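PDB 4RF6: arginine kinase from Anthopleura japonica, which catalyses the reversible transfer of the ATP phosphoryl group to L-arginine, giving phosphoarginine and ADP, and carries two tandem phosphagen kinase units in one chain. Local coordinates for residues Ala640-Lys645 with Phe684-Arg689; Tyr175-Met180 with Glu213-Tyr218. All coordinates share one frame; numbering follows the deposited sequence. Where two conformers were deposited one is given.

How the interactions relate
Interaction 2 comes first along the chain and is complete before interaction 1 begins. Each joins two strands of an eight-stranded antiparallel sheet, but the sheets belong to different catalytic domains: interaction 2 lies in the first of the two approximate repeats, interaction 1 in the second. Their centres are about 56 Å apart and their nearest atoms about 41 Å, so they do not touch. Both sheets have the same strand order, yet the contacts sample different ends of it. Interaction 2 ties the outermost strand 172-176 to 216-220, whereas interaction 1 pairs 638-645 with 683-688, one strand in from the edge strand 664-668. Together they illustrate one fold used twice in a monomer.

Interaction 1 of 2, residues Ala640-Lys645 with Phe684-Arg689; sequences ASVHVK and FDISNR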
loop_
_atom_site.group_PDB
_atom_site.type_symbol
_atom_site.label_atom_id
_atom_site.label_comp_id
_atom_site.label_asym_id
_atom_site.label_seq_id
_atom_site.Cartn_x
_atom_site.Cartn_y
_atom_site.Cartn_z
ATOM N N ALA A 640 -14.275 16.259 -23.998
ATOM C CA ALA A 640 -14.084 15.977 -25.415
ATOM C C ALA A 640 -13.036 16.938 -25.954
ATOM O O ALA A 640 -13.130 18.149 -25.733
ATOM C CB ALA A 640 -15.393 16.130 -26.171
ATOM N N SER A 641 -12.036 16.411 -26.657
ATOM C CA SER A 641 -10.919 17.239 -27.102
ATOM C C SER A 641 -10.630 17.022 -28.585
ATOM O O SER A 641 -10.597 15.888 -29.064
ATOM C CB SER A 641 -9.673 16.943 -26.259
ATOM O OG SER A 641 -8.617 17.844 -26.544
ATOM N N VAL A 642 -10.446 18.119 -29.313
ATOM C CA VAL A 642 -10.081 18.056 -30.721
ATOM C C VAL A 642 -8.862 18.937 -30.965
ATOM O O VAL A 642 -8.886 20.134 -30.661
ATOM C CB VAL A 642 -11.248 18.504 -31.634
ATOM C CG1 VAL A 642 -10.734 18.885 -33.013
ATOM C CG2 VAL A 642 -12.298 17.409 -31.736
ATOM N N HIS A 643 -7.794 18.336 -31.489
ATOM C CA HIS A 643 -6.574 19.068 -31.810
ATOM C C HIS A 643 -6.642 19.529 -33.260
ATOM O O HIS A 643 -6.650 18.700 -34.169
ATOM C CB HIS A 643 -5.348 18.169 -31.613
ATOM C CG HIS A 643 -4.969 17.957 -30.181
ATOM N ND1 HIS A 643 -3.746 17.445 -29.805
ATOM C CD2 HIS A 643 -5.650 18.187 -29.033
ATOM C CE1 HIS A 643 -3.689 17.367 -28.486
ATOM N NE2 HIS A 643 -4.832 17.813 -27.994
ATOM N N VAL A 644 -6.690 20.841 -33.480
ATOM C CA VAL A 644 -6.966 21.357 -34.818
ATOM C C VAL A 644 -6.205 22.656 -35.138
ATOM O O VAL A 644 -6.009 23.511 -34.264
ATOM C CB VAL A 644 -8.492 21.520 -35.022
ATOM C CG1 VAL A 644 -9.019 22.656 -34.189
ATOM C CG2 VAL A 644 -8.831 21.721 -36.480
ATOM N N LYS A 645 -5.757 22.785 -36.390
ATOM C CA LYS A 645 -4.987 23.952 -36.826
ATOM C C LYS A 645 -5.902 25.002 -37.429
ATOM O O LYS A 645 -6.384 24.841 -38.549
ATOM C CB LYS A 645 -3.946 23.548 -37.865
ATOM C CG LYS A 645 -3.002 22.458 -37.420
ATOM C CD LYS A 645 -1.941 22.244 -38.479
ATOM C CE LYS A 645 -1.030 21.098 -38.118
ATOM N NZ LYS A 645 0.141 21.068 -39.033
ATOM N N PHE A 684 -4.651 23.799 -32.040
ATOM C CA PHE A 684 -5.446 24.283 -30.928
ATOM C C PHE A 684 -6.161 23.096 -30.301
ATOM O O PHE A 684 -6.605 22.184 -31.006
ATOM C CB PHE A 684 -6.475 25.313 -31.405
ATOM C CG PHE A 684 -5.873 26.592 -31.936
ATOM C CD1 PHE A 684 -6.040 27.783 -31.246
ATOM C CD2 PHE A 684 -5.162 26.610 -33.130
ATOM C CE1 PHE A 684 -5.502 28.966 -31.725
ATOM C CE2 PHE A 684 -4.617 27.791 -33.618
ATOM C CZ PHE A 684 -4.789 28.972 -32.912
ATOM N N ASP A 685 -6.246 23.093 -28.975
ATOM C CA ASP A 685 -7.093 22.135 -28.286
ATOM C C ASP A 685 -8.485 22.731 -28.194
ATOM O O ASP A 685 -8.683 23.746 -27.524
ATOM C CB ASP A 685 -6.574 21.851 -26.878
ATOM C CG ASP A 685 -7.436 20.844 -26.133
ATOM O OD1 ASP A 685 -8.555 21.206 -25.711
ATOM O OD2 ASP A 685 -6.992 19.691 -25.962
ATOM N N ILE A 686 -9.444 22.110 -28.873
ATOM C CA ILE A 686 -10.840 22.495 -28.746
ATOM C C ILE A 686 -11.493 21.548 -27.760
ATOM O O ILE A 686 -11.489 20.333 -27.973
ATOM C CB ILE A 686 -11.581 22.369 -30.081
ATOM C CG1 ILE A 686 -10.726 22.927 -31.213
ATOM C CG2 ILE A 686 -12.962 23.045 -29.997
ATOM C CD1 ILE A 686 -11.139 24.303 -31.678
ATOM N N SER A 687 -12.053 22.089 -26.681
ATOM C CA SER A 687 -12.683 21.250 -25.670
ATOM C C SER A 687 -14.049 21.783 -25.253
ATOM O O SER A 687 -14.352 22.960 -25.442
ATOM C CB SER A 687 -11.772 21.120 -24.447
ATOM O OG SER A 687 -11.576 22.375 -23.822
ATOM N N ASN A 688 -14.872 20.911 -24.678
ATOM C CA ASN A 688 -16.188 21.315 -24.201
ATOM C C ASN A 688 -16.081 22.152 -22.924
ATOM O O ASN A 688 -15.218 21.900 -22.081
ATOM C CB ASN A 688 -17.038 20.078 -23.933
ATOM C CG ASN A 688 -16.445 19.205 -22.844
ATOM O OD1 ASN A 688 -15.381 18.599 -23.026
ATOM N ND2 ASN A 688 -17.116 19.150 -21.701
ATOM N N ARG A 689 -16.965 23.136 -22.778
ATOM C CA ARG A 689 -16.961 23.986 -21.586
ATOM C C ARG A 689 -17.860 23.451 -20.469
ATOM O O ARG A 689 -17.590 23.675 -19.282
ATOM C CB ARG A 689 -17.369 25.418 -21.944
ATOM C CG ARG A 689 -16.290 26.221 -22.670
ATOM C CD ARG A 689 -16.074 27.569 -21.994
ATOM N NE ARG A 689 -16.818 28.655 -22.631
ATOM C CZ ARG A 689 -17.344 29.691 -21.979
ATOM N NH1 ARG A 689 -17.228 29.783 -20.660
ATOM N NH2 ARG A 689 -17.997 30.634 -22.646
#
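The imidazole of H643 has the D685 carboxylate at its ring edge: D685 OD2 lies near the ring plane, 3.5 Å from H643 NE2, with the two planes 63° apart. The ring of F684 is likewise met at an edge, by V644 O, which sits 3.4 Å from F684 CD2. Both pairs belong to neighbouring antiparallel strands in the eight-stranded sheet of the second phosphagen kinase catalytic domain. V642 with I686 and V644 with F684 are the hydrogen-bonded pairs, each joined by N-H...O bonds in both directions; S641 with S687 and H643 with D685 are the non-hydrogen-bonded ones.

S641, H643, D685 and S687 share one face of the sheet. There D685 has CG opposite its own backbone N (chi1 -180°), and its carboxylate ends close to S641 and H643. S641 OG is 2.5 Å from D685 OD2, and R639 makes a salt bridge to that same oxygen, which should help to steady its charge.

At the far end the side-chain amide of N688 extends the pairing. N688 OD1 takes the N-H of A640 at 2.8 Å, the donor standing above the amide carbonyl plane, while N688 ND2 is held by the backbone oxygens of M638 and R690. The return bond from N688 N to A640 O is weak.

V642, V644, F684 and I686 point to the other face, where helix 696-714 packs against I686 through M703 and L710. V644 turns CG1 between its backbone N and carbonyl carbon (chi1 70°), and this methyl presses tightly on I686 CG1 at 3.4 Å.

Interaction 2 of 2, residues Tyr175-Met180 with Glu213-Tyr218; sequences YPLSGM and EGRGIY
An antiparallel strand pair at the margin of the first catalytic domain's sheet brings Y175 and I217 together, just before strand 172-176 runs into a type II turn from L177 to M180. Y175 N bonds to I217 O at 2.7 Å, and I217 N returns to Y175 O at 2.9 Å. Next along, P176 faces G216, their CA atoms only 4.1 Å apart.

R215 O then takes two hydrogen bonds: the nearly straight one from L177 N (2.9 Å, 172°) and another from a water that also accepts from S178 N. This water carries the link on into the turn. L177 spreads its methyls, CD1 against R215 CB at 3.7 Å and CD2 against I217 CD1 at 4.0 Å. With the R215 chain bent at chi2 (76°), NH2 reaches a lone pair of E213 O at 2.9 Å, the oxygen somewhat out of the guanidinium plane.

Outside the pair, Y175 rests on T184 of helix 182-190. P176 and E213 touch helix 149-163, whose K149 forms a salt bridge with E213, while G216 and Y218 continue the sheet by backbone bonds to L229 and V227 of strand 225-229.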
loop_
_atom_site.group_PDB
_atom_site.type_symbol
_atom_site.label_atom_id
_atom_site.label_comp_id
_atom_site.label_asym_id
_atom_site.label_seq_id
_atom_site.Cartn_x
_atom_site.Cartn_y
_atom_site.Cartn_z
ATOM N N TYR A 175 9.786 -20.997 -4.477
ATOM C CA TYR A 175 10.949 -20.721 -5.315
ATOM C C TYR A 175 12.222 -21.057 -4.558
ATOM O O TYR A 175 12.626 -20.311 -3.662
ATOM C CB TYR A 175 11.003 -19.244 -5.713
ATOM C CG TYR A 175 9.712 -18.690 -6.266
ATOM C CD1 TYR A 175 8.728 -18.195 -5.416
ATOM C CD2 TYR A 175 9.479 -18.653 -7.633
ATOM C CE1 TYR A 175 7.548 -17.683 -5.914
ATOM C CE2 TYR A 175 8.303 -18.142 -8.142
ATOM C CZ TYR A 175 7.343 -17.656 -7.280
ATOM O OH TYR A 175 6.166 -17.152 -7.783
ATOM N N PRO A 176 12.863 -22.182 -4.907
ATOM C CA PRO A 176 14.159 -22.478 -4.285
ATOM C C PRO A 176 15.203 -21.462 -4.740
ATOM O O PRO A 176 15.139 -21.025 -5.888
ATOM C CB PRO A 176 14.506 -23.866 -4.846
ATOM C CG PRO A 176 13.725 -23.979 -6.122
ATOM C CD PRO A 176 12.451 -23.222 -5.871
ATOM N N LEU A 177 16.135 -21.078 -3.873
ATOM C CA LEU A 177 17.221 -20.194 -4.295
ATOM C C LEU A 177 18.142 -20.906 -5.286
ATOM O O LEU A 177 18.634 -20.306 -6.249
ATOM C CB LEU A 177 18.026 -19.673 -3.104
ATOM C CG LEU A 177 17.323 -18.747 -2.106
ATOM C CD1 LEU A 177 18.334 -17.959 -1.288
ATOM C CD2 LEU A 177 16.379 -17.794 -2.805
ATOM N N SER A 178 18.378 -22.187 -5.037
ATOM C CA SER A 178 19.192 -23.009 -5.922
ATOM C C SER A 178 18.458 -23.258 -7.237
ATOM O O SER A 178 17.379 -23.856 -7.247
ATOM C CB SER A 178 19.523 -24.337 -5.243
ATOM O OG SER A 178 20.174 -24.115 -4.004
ATOM N N GLY A 179 19.043 -22.800 -8.339
ATOM C CA GLY A 179 18.439 -22.980 -9.647
ATOM C C GLY A 179 17.547 -21.822 -10.064
ATOM O O GLY A 179 16.970 -21.838 -11.150
ATOM N N MET A 180 17.430 -20.814 -9.203
ATOM C CA MET A 180 16.574 -19.666 -9.507
ATOM C C MET A 180 17.115 -18.864 -10.689
ATOM O O MET A 180 18.267 -18.423 -10.670
ATOM C CB MET A 180 16.419 -18.759 -8.285
ATOM C CG MET A 180 15.534 -17.542 -8.530
ATOM S SD MET A 180 15.543 -16.382 -7.144
ATOM C CE MET A 180 14.719 -17.359 -5.894
ATOM N N GLU A 213 22.106 -23.737 -0.982
ATOM C CA GLU A 213 21.400 -25.011 -0.937
ATOM C C GLU A 213 20.337 -25.052 0.165
ATOM O O GLU A 213 20.602 -24.668 1.305
ATOM C CB GLU A 213 22.406 -26.141 -0.715
ATOM C CG GLU A 213 21.802 -27.525 -0.647
ATOM C CD GLU A 213 22.854 -28.619 -0.664
ATOM O OE1 GLU A 213 23.436 -28.898 0.402
ATOM O OE2 GLU A 213 23.100 -29.189 -1.747
ATOM N N GLY A 214 19.138 -25.518 -0.174
ATOM C CA GLY A 214 18.097 -25.718 0.821
ATOM C C GLY A 214 17.381 -24.450 1.249
ATOM O O GLY A 214 16.460 -24.506 2.069
ATOM N N ARG A 215 17.809 -23.308 0.718
ATOM C CA ARG A 215 17.134 -22.039 0.982
ATOM C C ARG A 215 16.045 -21.803 -0.052
ATOM O O ARG A 215 16.188 -22.189 -1.222
ATOM C CB ARG A 215 18.115 -20.866 0.963
ATOM C CG ARG A 215 18.936 -20.693 2.233
ATOM C CD ARG A 215 20.046 -21.726 2.323
ATOM N NE ARG A 215 20.970 -21.459 3.425
ATOM C CZ ARG A 215 22.116 -22.104 3.607
ATOM N NH1 ARG A 215 22.896 -21.798 4.635
ATOM N NH2 ARG A 215 22.483 -23.054 2.755
ATOM N N GLY A 216 14.955 -21.172 0.369
ATOM C CA GLY A 216 13.847 -20.952 -0.534
ATOM C C GLY A 216 12.870 -19.903 -0.052
ATOM O O GLY A 216 12.903 -19.476 1.105
ATOM N N ILE A 217 11.987 -19.501 -0.958
ATOM C CA ILE A 217 10.997 -18.472 -0.684
ATOM C C ILE A 217 9.615 -18.936 -1.147
ATOM O O ILE A 217 9.457 -19.376 -2.288
ATOM C CB ILE A 217 11.383 -17.166 -1.395
ATOM C CG1 ILE A 217 12.687 -16.616 -0.807
ATOM C CG2 ILE A 217 10.272 -16.133 -1.287
ATOM C CD1 ILE A 217 13.303 -15.490 -1.611
ATOM N N TYR A 218 8.629 -18.858 -0.255
ATOM C CA TYR A 218 7.237 -19.138 -0.605
ATOM C C TYR A 218 6.394 -17.898 -0.351
ATOM O O TYR A 218 6.562 -17.225 0.671
ATOM C CB TYR A 218 6.690 -20.298 0.236
ATOM C CG TYR A 218 5.225 -20.642 -0.014
ATOM C CD1 TYR A 218 4.868 -21.608 -0.949
ATOM C CD2 TYR A 218 4.206 -20.019 0.705
ATOM C CE1 TYR A 218 3.536 -21.930 -1.179
ATOM C CE2 TYR A 218 2.871 -20.333 0.485
ATOM C CZ TYR A 218 2.545 -21.288 -0.458
ATOM O OH TYR A 218 1.227 -21.605 -0.679
HETATM O O HOH W 1 17.457 -23.866 -2.833
#